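Local coordinates for clavulanic acid biosynthesis oligopeptide binding protein 2 (Streptomyces clavuligerus, PDB 2WOL), which probably binds oligopeptides or related solutes as a family 5 extracellular solute-binding protein belonging to the clavulanic acid pathway, at residues 11-16 with 292-297; 41-46 with 54-59; 48-53 with 132-137; 325-330 with 363-368; 329-334 with 347-352. All blocks are in the same frame, centred on the assembly; numbering follows the deposited sequence.

In the fold
The five contacts fall into two neighbouring pairs and one outlier. Interactions 2 and 3 both involve the chain leading from strand 34-39 into helix 54-63 and meet through Asp44, which grips Thr51 and Tyr52; their centres lie about 10 Å apart. Interactions 4 and 5, across the chain's centre from them, share Ala329 and Asp330 between two successive helices. Interaction 1 ties the N-terminal loop to the turn before strand 296-297. The first four are partly buried, whereas interaction 5 is a surface contact. Backbone-directed hydrogen bonds dominate interaction 1, apolar contact interaction 2, an arginine with waters interaction 3, tyrosine rings interaction 4, and a lysine interaction 5.

Interaction 1: residues 11-16 with 292-297; sequences TTAGAG and LRSHTD
Ser294 OG takes part in two hydrogen bonds: it accepts from Gly14 N at 2.6 Å along a nearly straight N-H line (166°), and it is also bonded to Val291 O. The hydroxyl is placed for this double role by its first torsion (chi1 75°), which tucks OG between the residue's own backbone N and carbonyl carbon. A serine fits here because one small hydroxyl can serve both backbones at once.

The neighbouring imidazole takes hold of the loop two residues earlier. His295 NE2 donates to Thr12 O at 2.7 Å; the oxygen lies at the ring edge, close to the imidazole plane, and the donor lies in the carbonyl plane, although the N-H direction is bent (132°). A weak second bond joins NE2 to Ala9 O. Ser294 OG sits 3.8 Å above the centre of the same ring. Gly14 suits its place because a CB there would collide with His295 ND1 and Ser294 O; Gly14 CA already lies 3.6 Å from His295 ND1.

Further along, Gly16 N donates to Ser294 O at 2.9 Å, on a lone pair of that carbonyl. Gly16 has a positive phi, a backbone conformation natural to glycine. Arg535 reaches this spot as well, bonding both Ser294 O and Gly16 O and thereby tying the two segments together.

The loop is held by a type I beta turn from Arg293 to Thr296, backed by a bond from Thr296 OG1 to Leu292 O, the residue before it; the turn links helix 290-293 to strand 296-297, which pairs antiparallel with strand 523-534 in the mixed sheet.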
# COMPACT_ATOMS: atom_id res chain seq x y z
N THR A 11 30.50 3.74 13.72
CA THR A 11 31.60 4.48 14.34
C THR A 11 31.28 5.94 14.69
O THR A 11 32.00 6.57 15.45
CB THR A 11 32.89 4.43 13.48
OG1 THR A 11 32.63 4.99 12.19
CG2 THR A 11 33.39 2.99 13.33
N THR A 12 30.19 6.46 14.12
CA THR A 12 29.76 7.84 14.38
C THR A 12 28.26 7.92 14.62
O THR A 12 27.48 7.38 13.83
CB THR A 12 30.14 8.79 13.22
OG1 THR A 12 29.84 8.15 11.96
CG2 THR A 12 31.62 9.15 13.27
N ALA A 13 27.86 8.59 15.70
CA ALA A 13 26.44 8.72 16.06
C ALA A 13 25.69 9.60 15.06
O ALA A 13 26.21 10.61 14.59
CB ALA A 13 26.29 9.26 17.47
N GLY A 14 24.46 9.19 14.74
CA GLY A 14 23.62 9.89 13.77
C GLY A 14 22.63 10.85 14.40
O GLY A 14 22.80 11.27 15.55
N ALA A 15 21.59 11.18 13.64
CA ALA A 15 20.61 12.19 14.02
C ALA A 15 19.77 11.82 15.24
O ALA A 15 19.23 12.70 15.91
CB ALA A 15 19.70 12.52 12.84
N GLY A 16 19.66 10.52 15.51
CA GLY A 16 18.91 10.02 16.66
C GLY A 16 17.78 9.08 16.29
O GLY A 16 17.24 9.15 15.19
N LEU A 292 24.19 2.72 16.69
CA LEU A 292 23.28 2.19 15.66
C LEU A 292 21.82 2.66 15.83
O LEU A 292 21.13 2.92 14.84
CB LEU A 292 23.36 0.66 15.59
CG LEU A 292 24.68 0.06 15.08
CD1 LEU A 292 24.57 -1.45 14.99
CD2 LEU A 292 25.12 0.64 13.74
N ARG A 293 21.37 2.78 17.08
CA ARG A 293 20.03 3.31 17.38
C ARG A 293 19.82 4.70 16.78
O ARG A 293 18.73 5.02 16.32
CB ARG A 293 19.81 3.40 18.89
CG ARG A 293 19.43 2.09 19.55
CD ARG A 293 19.06 2.33 21.01
NE ARG A 293 17.75 2.97 21.14
CZ ARG A 293 16.59 2.32 21.13
NH1 ARG A 293 16.57 0.99 20.98
NH2 ARG A 293 15.45 2.98 21.25
N SER A 294 20.88 5.50 16.78
CA SER A 294 20.82 6.87 16.28
C SER A 294 20.65 6.93 14.76
O SER A 294 20.33 7.99 14.22
CB SER A 294 22.05 7.66 16.74
OG SER A 294 23.21 7.30 16.00
N HIS A 295 20.85 5.79 14.10
CA HIS A 295 20.72 5.67 12.65
C HIS A 295 19.44 4.93 12.24
O HIS A 295 19.29 4.54 11.09
CB HIS A 295 21.92 4.93 12.05
CG HIS A 295 23.25 5.56 12.35
ND1 HIS A 295 23.61 6.80 11.87
CD2 HIS A 295 24.31 5.11 13.06
CE1 HIS A 295 24.83 7.09 12.28
NE2 HIS A 295 25.28 6.08 13.00
N THR A 296 18.53 4.74 13.19
CA THR A 296 17.36 3.88 12.97
C THR A 296 16.04 4.62 13.19
O THR A 296 15.89 5.39 14.14
CB THR A 296 17.43 2.62 13.87
OG1 THR A 296 18.68 1.96 13.64
CG2 THR A 296 16.31 1.66 13.56
N ASP A 297 15.08 4.36 12.30
CA ASP A 297 13.71 4.85 12.40
C ASP A 297 12.76 3.67 12.55
O ASP A 297 12.96 2.63 11.93
CB ASP A 297 13.35 5.66 11.16
CG ASP A 297 14.19 6.92 11.02
OD1 ASP A 297 14.26 7.69 12.00
OD2 ASP A 297 14.78 7.13 9.95

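Interaction 2: residues 41-46 with 54-59; sequences ADVDSL and VWVWLL
Ala41 begins the contact with its carbonyl: Ala41 O lies 3.5 Å from Trp55 CH2, at the outer end of the six-membered ring, and accepts a hydrogen bond from Ser39 OG. Asp42 adds a second carbonyl, with Asp42 O 3.5 Å from Trp55 CZ2, at the edge and near the indole plane, where the slightly positive ring hydrogens suit an oxygen. The indole reaches the loop with its CG between the backbone N and carbonyl carbon of Trp55 (chi1 66°).

Val43 supplies the apolar centre. Its side chain crosses the indole at about a right angle, and CG1 does the touching: Val43 CG1 is 3.8 Å from Trp55 CH2, 4.0 Å from Val56 CG2 and 4.4 Å from Leu59 CD2. A branched, compact residue fits between these three partners, and Val56 CG2 itself rests over one indole face.

At Asp44 the carboxylate crosses Val56 at a slant, with Asp44 OD1 3.8 Å from Val56 CG2, while its oxygens are engaged by Thr51 OG1 and Tyr52 N. Ser45 closes the series through its backbone, Ser45 O lying 3.8 Å from Val56 CG1.

Direct polar bonds between residues 41-46 and 54-59 are absent. The Asp42 carboxylate, like that of Asp44, has a partner outside the pair, at Asp223 N, so cohesion depends on shape and dispersion, probably with a weak electrostatic part where carbonyls meet the indole rim.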
# COMPACT_ATOMS: atom_id res chain seq x y z
N ALA A 41 14.96 -8.10 -3.90
CA ALA A 41 14.13 -8.53 -5.01
C ALA A 41 14.25 -7.57 -6.19
O ALA A 41 14.49 -6.38 -6.01
CB ALA A 41 12.69 -8.65 -4.57
N ASP A 42 14.07 -8.11 -7.39
CA ASP A 42 14.01 -7.29 -8.60
C ASP A 42 12.67 -6.56 -8.64
O ASP A 42 11.71 -6.96 -7.97
CB ASP A 42 14.15 -8.21 -9.83
CG ASP A 42 14.67 -7.48 -11.07
OD1 ASP A 42 14.76 -6.24 -11.08
OD2 ASP A 42 14.98 -8.18 -12.06
N VAL A 43 12.60 -5.49 -9.42
CA VAL A 43 11.33 -4.84 -9.70
C VAL A 43 10.37 -5.85 -10.34
O VAL A 43 10.81 -6.77 -11.04
CB VAL A 43 11.50 -3.62 -10.65
CG1 VAL A 43 12.42 -2.58 -10.02
CG2 VAL A 43 12.02 -4.04 -12.03
N ASP A 44 9.08 -5.69 -10.09
CA ASP A 44 8.09 -6.51 -10.78
C ASP A 44 7.91 -6.06 -12.24
O ASP A 44 7.68 -6.88 -13.12
CB ASP A 44 6.74 -6.57 -10.02
CG ASP A 44 6.16 -5.19 -9.70
OD1 ASP A 44 6.87 -4.17 -9.82
OD2 ASP A 44 4.97 -5.15 -9.31
N SER A 45 8.06 -4.76 -12.47
CA SER A 45 7.98 -4.19 -13.82
C SER A 45 8.59 -2.79 -13.85
O SER A 45 8.56 -2.07 -12.85
CB SER A 45 6.53 -4.13 -14.29
OG SER A 45 6.44 -3.63 -15.61
N LEU A 46 9.14 -2.42 -15.01
CA LEU A 46 9.54 -1.04 -15.28
C LEU A 46 8.50 -0.30 -16.15
O LEU A 46 8.69 0.87 -16.50
CB LEU A 46 10.94 -0.97 -15.91
CG LEU A 46 12.10 -1.41 -15.02
CD1 LEU A 46 13.39 -1.45 -15.81
CD2 LEU A 46 12.26 -0.51 -13.79
N VAL A 54 4.99 -1.55 -3.59
CA VAL A 54 5.04 -0.24 -2.95
C VAL A 54 6.38 0.45 -3.20
O VAL A 54 6.42 1.64 -3.51
CB VAL A 54 4.74 -0.31 -1.43
CG1 VAL A 54 4.82 1.08 -0.80
CG2 VAL A 54 3.36 -0.91 -1.18
N TRP A 55 7.47 -0.31 -3.10
CA TRP A 55 8.81 0.25 -3.28
C TRP A 55 9.11 0.64 -4.73
O TRP A 55 9.97 1.49 -4.98
CB TRP A 55 9.89 -0.65 -2.68
CG TRP A 55 10.07 -1.99 -3.34
CD1 TRP A 55 9.46 -3.17 -2.99
CD2 TRP A 55 10.98 -2.31 -4.41
NE1 TRP A 55 9.91 -4.19 -3.79
CE2 TRP A 55 10.85 -3.69 -4.67
CE3 TRP A 55 11.88 -1.56 -5.17
CZ2 TRP A 55 11.59 -4.34 -5.66
CZ3 TRP A 55 12.62 -2.21 -6.17
CH2 TRP A 55 12.46 -3.58 -6.40
N VAL A 56 8.42 0.02 -5.68
CA VAL A 56 8.55 0.43 -7.08
C VAL A 56 7.70 1.68 -7.33
O VAL A 56 8.11 2.56 -8.10
CB VAL A 56 8.23 -0.71 -8.06
CG1 VAL A 56 8.39 -0.23 -9.51
CG2 VAL A 56 9.14 -1.91 -7.81
N TRP A 57 6.54 1.79 -6.68
CA TRP A 57 5.79 3.05 -6.72
C TRP A 57 6.66 4.19 -6.20
O TRP A 57 6.68 5.29 -6.75
CB TRP A 57 4.50 2.97 -5.90
CG TRP A 57 3.53 1.94 -6.37
CD1 TRP A 57 3.49 1.33 -7.60
CD2 TRP A 57 2.44 1.38 -5.61
NE1 TRP A 57 2.44 0.44 -7.65
CE2 TRP A 57 1.78 0.44 -6.45
CE3 TRP A 57 1.96 1.57 -4.30
CZ2 TRP A 57 0.67 -0.29 -6.02
CZ3 TRP A 57 0.84 0.84 -3.88
CH2 TRP A 57 0.22 -0.09 -4.74
N LEU A 58 7.40 3.90 -5.13
CA LEU A 58 8.33 4.84 -4.53
C LEU A 58 9.45 5.22 -5.52
O LEU A 58 9.78 6.40 -5.67
CB LEU A 58 8.91 4.22 -3.26
CG LEU A 58 9.80 5.05 -2.33
CD1 LEU A 58 8.97 6.10 -1.60
CD2 LEU A 58 10.47 4.10 -1.36
N LEU A 59 10.01 4.21 -6.18
CA LEU A 59 11.04 4.42 -7.20
C LEU A 59 10.50 5.22 -8.40
O LEU A 59 11.24 5.99 -9.02
CB LEU A 59 11.60 3.08 -7.66
CG LEU A 59 12.73 3.08 -8.69
CD1 LEU A 59 14.01 3.65 -8.10
CD2 LEU A 59 12.94 1.67 -9.19

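Interaction 3: residues 48-53 with 132-137; sequences PARTYY and VLPGGP
Arg50 lies along the backbone of residues 132-134, and each atom of its side chain finds a partner there. CB comes near Pro134 O, and Arg50 CG is 3.5 Å from Leu133 O. Arg50 CD packs on Leu133 CB at 3.9 Å. A bend at the third torsion (chi3 68°) then turns the guanidinium over the chain. Arg50 NE donates to Pro134 O at 2.9 Å, almost straight (173°) and in the guanidinium plane, though tilted from the plane of the carbonyl. Val132 O stands over one face of the group, and Arg50 NH2 rests 3.7 Å from Pro134 CD. A water accepts a weak bond from Arg50 NH2 and donates to Pro134 O. Arginine suits the place because its long stem packs while its flat head still bonds.

Beyond it the backbones meet closely: Gly136 CA makes a CA-H...O contact of 3.2 Å with Ala49 O, an approach eased by the missing side chain. One water bridges Ala49 O and Pro137 O; another joins Leu133 O and accepts from Gly136 N. At the far end Pro137 CG lies over the face of the Tyr52 ring, 4.1 Å from its centroid, a CH-pi contact.

Tyr52 OH bonds Asp456, in the loop after strand 448-453. Ala49 and Leu133 both rest on Arg126 of helix 117-127, while Pro137 touches Trp57 of helix 54-63, so the contact touches both helices.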
# COMPACT_ATOMS: atom_id res chain seq x y z
N PRO A 48 5.34 1.66 -15.92
CA PRO A 48 4.71 2.32 -14.76
C PRO A 48 3.29 1.82 -14.46
O PRO A 48 2.81 1.96 -13.33
CB PRO A 48 4.69 3.80 -15.17
CG PRO A 48 4.82 3.79 -16.65
CD PRO A 48 5.69 2.62 -16.98
N ALA A 49 2.63 1.24 -15.46
CA ALA A 49 1.26 0.75 -15.29
C ALA A 49 1.17 -0.67 -14.74
O ALA A 49 0.09 -1.11 -14.35
CB ALA A 49 0.49 0.85 -16.60
N ARG A 50 2.29 -1.39 -14.72
CA ARG A 50 2.27 -2.82 -14.45
C ARG A 50 2.94 -3.22 -13.14
O ARG A 50 3.20 -4.41 -12.89
CB ARG A 50 2.89 -3.59 -15.61
CG ARG A 50 2.17 -3.37 -16.94
CD ARG A 50 2.79 -4.20 -18.04
NE ARG A 50 2.57 -5.63 -17.83
CZ ARG A 50 3.07 -6.59 -18.61
NH1 ARG A 50 3.83 -6.28 -19.65
NH2 ARG A 50 2.82 -7.86 -18.33
N THR A 51 3.22 -2.22 -12.30
CA THR A 51 3.82 -2.48 -11.00
C THR A 51 2.81 -2.39 -9.85
O THR A 51 1.96 -1.49 -9.81
CB THR A 51 5.03 -1.57 -10.71
OG1 THR A 51 5.52 -1.85 -9.40
CG2 THR A 51 4.65 -0.08 -10.80
N TYR A 52 2.93 -3.34 -8.92
CA TYR A 52 2.11 -3.36 -7.71
C TYR A 52 2.98 -3.51 -6.47
O TYR A 52 2.50 -3.96 -5.42
CB TYR A 52 1.07 -4.50 -7.76
CG TYR A 52 -0.34 -4.05 -7.44
CD1 TYR A 52 -1.39 -4.31 -8.31
CD2 TYR A 52 -0.61 -3.33 -6.27
CE1 TYR A 52 -2.69 -3.89 -8.03
CE2 TYR A 52 -1.91 -2.90 -5.98
CZ TYR A 52 -2.94 -3.18 -6.86
OH TYR A 52 -4.22 -2.76 -6.59
N TYR A 53 4.26 -3.15 -6.59
CA TYR A 53 5.17 -3.11 -5.44
C TYR A 53 5.22 -1.70 -4.89
O TYR A 53 5.49 -0.75 -5.64
CB TYR A 53 6.60 -3.51 -5.83
CG TYR A 53 6.87 -4.98 -6.09
CD1 TYR A 53 5.91 -5.96 -5.88
CD2 TYR A 53 8.13 -5.38 -6.54
CE1 TYR A 53 6.19 -7.31 -6.12
CE2 TYR A 53 8.43 -6.71 -6.79
CZ TYR A 53 7.45 -7.67 -6.58
OH TYR A 53 7.76 -8.99 -6.82
N VAL A 132 -2.80 -7.39 -22.15
CA VAL A 132 -1.44 -7.06 -22.58
C VAL A 132 -0.59 -6.50 -21.44
O VAL A 132 0.61 -6.79 -21.35
CB VAL A 132 -1.47 -6.07 -23.78
CG1 VAL A 132 -0.06 -5.64 -24.19
CG2 VAL A 132 -2.18 -6.70 -24.97
N LEU A 133 -1.22 -5.71 -20.56
CA LEU A 133 -0.51 -4.96 -19.51
C LEU A 133 -0.95 -5.29 -18.08
O LEU A 133 -1.14 -4.37 -17.26
CB LEU A 133 -0.65 -3.45 -19.77
CG LEU A 133 -0.33 -2.94 -21.17
CD1 LEU A 133 -0.73 -1.49 -21.28
CD2 LEU A 133 1.13 -3.10 -21.50
N PRO A 134 -1.10 -6.58 -17.73
CA PRO A 134 -1.53 -6.89 -16.37
C PRO A 134 -0.43 -6.59 -15.36
O PRO A 134 0.75 -6.53 -15.72
CB PRO A 134 -1.78 -8.40 -16.42
CG PRO A 134 -0.83 -8.88 -17.46
CD PRO A 134 -0.87 -7.81 -18.51
N GLY A 135 -0.82 -6.39 -14.10
CA GLY A 135 0.15 -6.30 -13.01
C GLY A 135 -0.01 -5.10 -12.11
O GLY A 135 0.53 -5.09 -11.00
N GLY A 136 -0.72 -4.08 -12.57
CA GLY A 136 -0.91 -2.85 -11.80
C GLY A 136 -2.33 -2.63 -11.33
O GLY A 136 -3.22 -3.44 -11.63
N PRO A 137 -2.57 -1.53 -10.60
CA PRO A 137 -3.91 -1.22 -10.09
C PRO A 137 -4.93 -0.96 -11.20
O PRO A 137 -4.57 -0.48 -12.28
CB PRO A 137 -3.69 0.04 -9.25
CG PRO A 137 -2.23 0.07 -8.95
CD PRO A 137 -1.58 -0.54 -10.16
O HOH W 1 -2.63 -0.78 -14.30
O HOH W 2 -2.25 -3.47 -14.94
O HOH W 3 2.65 -8.79 -15.45

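Interaction 4: residues 325-330 with 363-368; sequences VQYAAD and DLYPTG
Tyr327 and Tyr365 form a T-shaped (edge-to-face) pair, the edge of Tyr365 directed at the face of Tyr327, with centroids 5.5 Å apart and planes at 81°. The methylene takes part too: Tyr365 CB stands over the Tyr327 ring, 4.0 Å from the centroid, in a CH-pi contact. The edge of Tyr327 is met by a carbonyl, Pro366 O lying 3.4 Å from Tyr327 CD2 near the ring plane. Tyrosine suits both places, offering a broad apolar surface and a hydroxyl that reaches further.

Beside the pair, Gln326 crosses Tyr365 at a slant, with Gln326 CB 3.7 Å from Tyr365 CD1. Thr367 points its methyl, set anti to the carbonyl carbon, at the backbone just past helix 319-327, where Thr367 CG2 is 3.5 Å from Ala329 O.

The next shell fixes these groups. Gln326 NE2 bonds Ala521 O and Leu523 O, which holds the amide in place, and Tyr365 OH is bonded to Met518 O and Arg323 NE. Together these partners tie the loop and helix 319-327 to the end of helix 503-520 and the start of strand 523-534. Tyr327 also touches Ala377, Ala378 and Glu381 of helix 375-384.

Two waters complete the join. One lies between Gln326 O and Tyr365 O; the other is 2.7 Å from Tyr327 OH and donates to Leu364 O at 3.1 Å.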
# COMPACT_ATOMS: atom_id res chain seq x y z
N VAL A 325 -14.68 -15.84 18.96
CA VAL A 325 -13.29 -15.81 18.51
C VAL A 325 -12.61 -14.48 18.89
O VAL A 325 -11.48 -14.48 19.38
CB VAL A 325 -13.18 -16.07 16.99
CG1 VAL A 325 -11.75 -15.83 16.49
CG2 VAL A 325 -13.63 -17.49 16.67
N GLN A 326 -13.32 -13.37 18.70
CA GLN A 326 -12.77 -12.06 19.05
C GLN A 326 -12.46 -11.98 20.55
O GLN A 326 -11.37 -11.57 20.94
CB GLN A 326 -13.72 -10.93 18.65
CG GLN A 326 -14.16 -10.96 17.18
CD GLN A 326 -13.54 -9.88 16.31
OE1 GLN A 326 -12.78 -9.02 16.78
NE2 GLN A 326 -13.89 -9.90 15.03
N TYR A 327 -13.40 -12.41 21.39
CA TYR A 327 -13.20 -12.37 22.85
C TYR A 327 -12.08 -13.28 23.32
O TYR A 327 -11.38 -12.96 24.29
CB TYR A 327 -14.49 -12.75 23.58
CG TYR A 327 -15.53 -11.66 23.65
CD1 TYR A 327 -16.80 -11.85 23.10
CD2 TYR A 327 -15.27 -10.45 24.30
CE1 TYR A 327 -17.77 -10.86 23.17
CE2 TYR A 327 -16.23 -9.45 24.37
CZ TYR A 327 -17.49 -9.66 23.81
OH TYR A 327 -18.45 -8.68 23.88
N ALA A 328 -11.92 -14.43 22.67
CA ALA A 328 -10.93 -15.44 23.09
C ALA A 328 -9.54 -15.23 22.50
O ALA A 328 -8.64 -16.03 22.73
CB ALA A 328 -11.45 -16.85 22.79
N ALA A 329 -9.37 -14.16 21.73
CA ALA A 329 -8.07 -13.83 21.17
C ALA A 329 -7.14 -13.33 22.26
O ALA A 329 -7.46 -12.39 22.99
CB ALA A 329 -8.22 -12.77 20.07
N ASP A 330 -5.99 -14.00 22.41
CA ASP A 330 -4.96 -13.52 23.32
C ASP A 330 -4.10 -12.53 22.54
O ASP A 330 -3.19 -12.92 21.82
CB ASP A 330 -4.12 -14.69 23.85
CG ASP A 330 -3.07 -14.27 24.87
OD1 ASP A 330 -2.67 -13.09 24.88
OD2 ASP A 330 -2.63 -15.13 25.66
N ASP A 363 -13.65 -0.57 20.46
CA ASP A 363 -13.27 -1.86 21.03
C ASP A 363 -14.53 -2.60 21.46
O ASP A 363 -14.88 -2.61 22.64
CB ASP A 363 -12.29 -1.67 22.20
CG ASP A 363 -11.73 -2.98 22.73
OD1 ASP A 363 -11.83 -4.02 22.04
OD2 ASP A 363 -11.18 -2.97 23.85
N LEU A 364 -15.21 -3.20 20.49
CA LEU A 364 -16.48 -3.86 20.75
C LEU A 364 -16.34 -5.15 21.55
O LEU A 364 -17.26 -5.54 22.27
CB LEU A 364 -17.25 -4.12 19.45
CG LEU A 364 -17.67 -2.89 18.63
CD1 LEU A 364 -18.58 -3.32 17.48
CD2 LEU A 364 -18.38 -1.84 19.50
N TYR A 365 -15.18 -5.80 21.42
CA TYR A 365 -14.94 -7.09 22.08
C TYR A 365 -13.67 -7.07 22.94
O TYR A 365 -12.66 -7.68 22.58
CB TYR A 365 -14.89 -8.22 21.03
CG TYR A 365 -15.98 -8.06 20.00
CD1 TYR A 365 -15.67 -7.73 18.68
CD2 TYR A 365 -17.32 -8.20 20.35
CE1 TYR A 365 -16.68 -7.56 17.72
CE2 TYR A 365 -18.33 -8.03 19.42
CZ TYR A 365 -18.00 -7.71 18.10
OH TYR A 365 -19.02 -7.55 17.19
N PRO A 366 -13.72 -6.37 24.09
CA PRO A 366 -12.51 -6.26 24.90
C PRO A 366 -12.03 -7.62 25.40
O PRO A 366 -12.84 -8.52 25.67
CB PRO A 366 -12.95 -5.41 26.10
CG PRO A 366 -14.19 -4.73 25.66
CD PRO A 366 -14.85 -5.65 24.69
N THR A 367 -10.71 -7.76 25.54
CA THR A 367 -10.10 -9.03 25.90
C THR A 367 -9.61 -9.09 27.35
O THR A 367 -8.63 -9.77 27.66
CB THR A 367 -8.94 -9.38 24.94
OG1 THR A 367 -7.98 -8.32 24.93
CG2 THR A 367 -9.46 -9.60 23.52
N GLY A 368 -10.29 -8.37 28.24
CA GLY A 368 -9.97 -8.43 29.67
C GLY A 368 -8.88 -7.47 30.11
O GLY A 368 -8.24 -6.82 29.27
O HOH W 4 -11.17 -8.91 20.65
O HOH W 5 -18.41 -6.21 25.03

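Interaction 5: residues 329-334 with 347-352; sequences ADKILL and LTTALF
Lys331 makes the close part of this contact, sending its ammonium group to the loop after strand 346-347. Lys331 NZ donates to Thr348 O at 2.8 Å, approaching from above the carbonyl plane (41° out of it) and not along a lone pair. The side chain does not extend to get there: all four torsions lie near -60°, so the methylenes coil compactly before NZ meets the carbonyl. NZ has a second, weak hydrogen bond to Pro525 O of the adjoining strand 523-534. Alongside the lysine, Leu347 CD2 sits 3.7 Å from Lys331 O and 4.1 Å from Lys331 CB, so one leucine methyl covers the backbone and the base of the stem.

The other side is looser. Ile332 and Leu347, both partly exposed, cross at a slant and touch methyl to methyl, with Ile332 CD1 4.1 Å from Leu347 CD1. Thr349 stays peripheral, its CG2 4.4 Å from Lys331 NZ, while its hydroxyl bonds Leu362 O.

Each segment is braced from within. Asp330, the N-cap residue of helix 331-337, accepts from Leu333 N at OD1 (3.0 Å, 176°). This cap bond helps to set the first turn that carries Lys331; Asp330 OD2 is salt-bridged to Arg372. Thr348 OG1 donates to Ala350 O at 2.8 Å, shaping the loop that presents Thr348 O.

The ammonium of the buried Lys331 thus takes backbone carbonyls as its partners; their dipoles probably compensate part of its charge, while Leu347 packs on the base of the stem.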
# COMPACT_ATOMS: atom_id res chain seq x y z
N ALA A 329 -9.37 -14.16 21.73
CA ALA A 329 -8.07 -13.83 21.17
C ALA A 329 -7.14 -13.33 22.26
O ALA A 329 -7.46 -12.39 22.99
CB ALA A 329 -8.22 -12.77 20.07
N ASP A 330 -5.99 -14.00 22.41
CA ASP A 330 -4.96 -13.52 23.32
C ASP A 330 -4.10 -12.53 22.54
O ASP A 330 -3.19 -12.92 21.82
CB ASP A 330 -4.12 -14.69 23.85
CG ASP A 330 -3.07 -14.27 24.87
OD1 ASP A 330 -2.67 -13.09 24.88
OD2 ASP A 330 -2.63 -15.13 25.66
N LYS A 331 -4.42 -11.25 22.68
CA LYS A 331 -3.80 -10.20 21.87
C LYS A 331 -2.30 -10.07 22.14
O LYS A 331 -1.53 -9.69 21.25
CB LYS A 331 -4.49 -8.85 22.09
CG LYS A 331 -6.00 -8.79 21.78
CD LYS A 331 -6.35 -9.10 20.31
CE LYS A 331 -5.74 -8.12 19.32
NZ LYS A 331 -6.27 -6.73 19.43
N ILE A 332 -1.90 -10.38 23.37
CA ILE A 332 -0.50 -10.33 23.77
C ILE A 332 0.28 -11.46 23.10
O ILE A 332 1.33 -11.22 22.49
CB ILE A 332 -0.35 -10.39 25.32
CG1 ILE A 332 -1.11 -9.24 25.99
CG2 ILE A 332 1.13 -10.42 25.73
CD1 ILE A 332 -0.69 -7.83 25.54
N LEU A 333 -0.26 -12.68 23.18
CA LEU A 333 0.32 -13.85 22.52
C LEU A 333 0.40 -13.65 21.01
O LEU A 333 1.40 -14.01 20.37
CB LEU A 333 -0.50 -15.10 22.84
CG LEU A 333 0.01 -16.47 22.38
CD1 LEU A 333 1.23 -16.89 23.21
CD2 LEU A 333 -1.09 -17.53 22.45
N LEU A 334 -0.65 -13.07 20.44
CA LEU A 334 -0.73 -12.84 19.00
C LEU A 334 0.29 -11.79 18.55
O LEU A 334 0.92 -11.94 17.50
CB LEU A 334 -2.15 -12.45 18.59
CG LEU A 334 -3.13 -13.63 18.60
CD1 LEU A 334 -4.56 -13.16 18.82
CD2 LEU A 334 -3.02 -14.43 17.32
N LEU A 347 -0.49 -2.67 18.93
CA LEU A 347 -1.78 -3.31 19.21
C LEU A 347 -2.92 -2.43 18.74
O LEU A 347 -2.89 -1.22 18.91
CB LEU A 347 -1.94 -3.58 20.70
CG LEU A 347 -1.27 -4.82 21.29
CD1 LEU A 347 -1.45 -4.81 22.80
CD2 LEU A 347 -1.86 -6.08 20.68
N THR A 348 -3.93 -3.06 18.15
CA THR A 348 -5.13 -2.34 17.74
C THR A 348 -6.38 -3.19 17.96
O THR A 348 -6.34 -4.41 17.79
CB THR A 348 -5.04 -1.87 16.27
OG1 THR A 348 -6.19 -1.08 15.94
CG2 THR A 348 -4.95 -3.04 15.30
N THR A 349 -7.47 -2.53 18.35
CA THR A 349 -8.77 -3.17 18.47
C THR A 349 -9.72 -2.72 17.35
O THR A 349 -10.89 -3.11 17.32
CB THR A 349 -9.43 -2.89 19.83
OG1 THR A 349 -9.67 -1.49 19.95
CG2 THR A 349 -8.52 -3.34 20.97
N ALA A 350 -9.22 -1.88 16.45
CA ALA A 350 -9.99 -1.44 15.29
C ALA A 350 -9.13 -1.50 14.01
O ALA A 350 -7.99 -1.96 14.04
CB ALA A 350 -10.56 -0.05 15.52
N LEU A 351 -9.69 -1.01 12.91
CA LEU A 351 -9.11 -1.25 11.59
C LEU A 351 -8.26 -0.10 11.04
O LEU A 351 -7.12 -0.33 10.63
CB LEU A 351 -10.21 -1.63 10.58
CG LEU A 351 -11.15 -2.77 11.01
CD1 LEU A 351 -12.35 -2.86 10.09
CD2 LEU A 351 -10.43 -4.11 11.06
N PHE A 352 -8.80 1.12 11.05
CA PHE A 352 -8.10 2.27 10.47
C PHE A 352 -6.76 2.55 11.15
O PHE A 352 -6.68 2.56 12.38
CB PHE A 352 -8.94 3.55 10.60
CG PHE A 352 -10.16 3.59 9.71
CD1 PHE A 352 -11.39 3.96 10.24
CD2 PHE A 352 -10.07 3.29 8.35
CE1 PHE A 352 -12.53 4.02 9.43
CE2 PHE A 352 -11.20 3.35 7.53
CZ PHE A 352 -12.43 3.71 8.08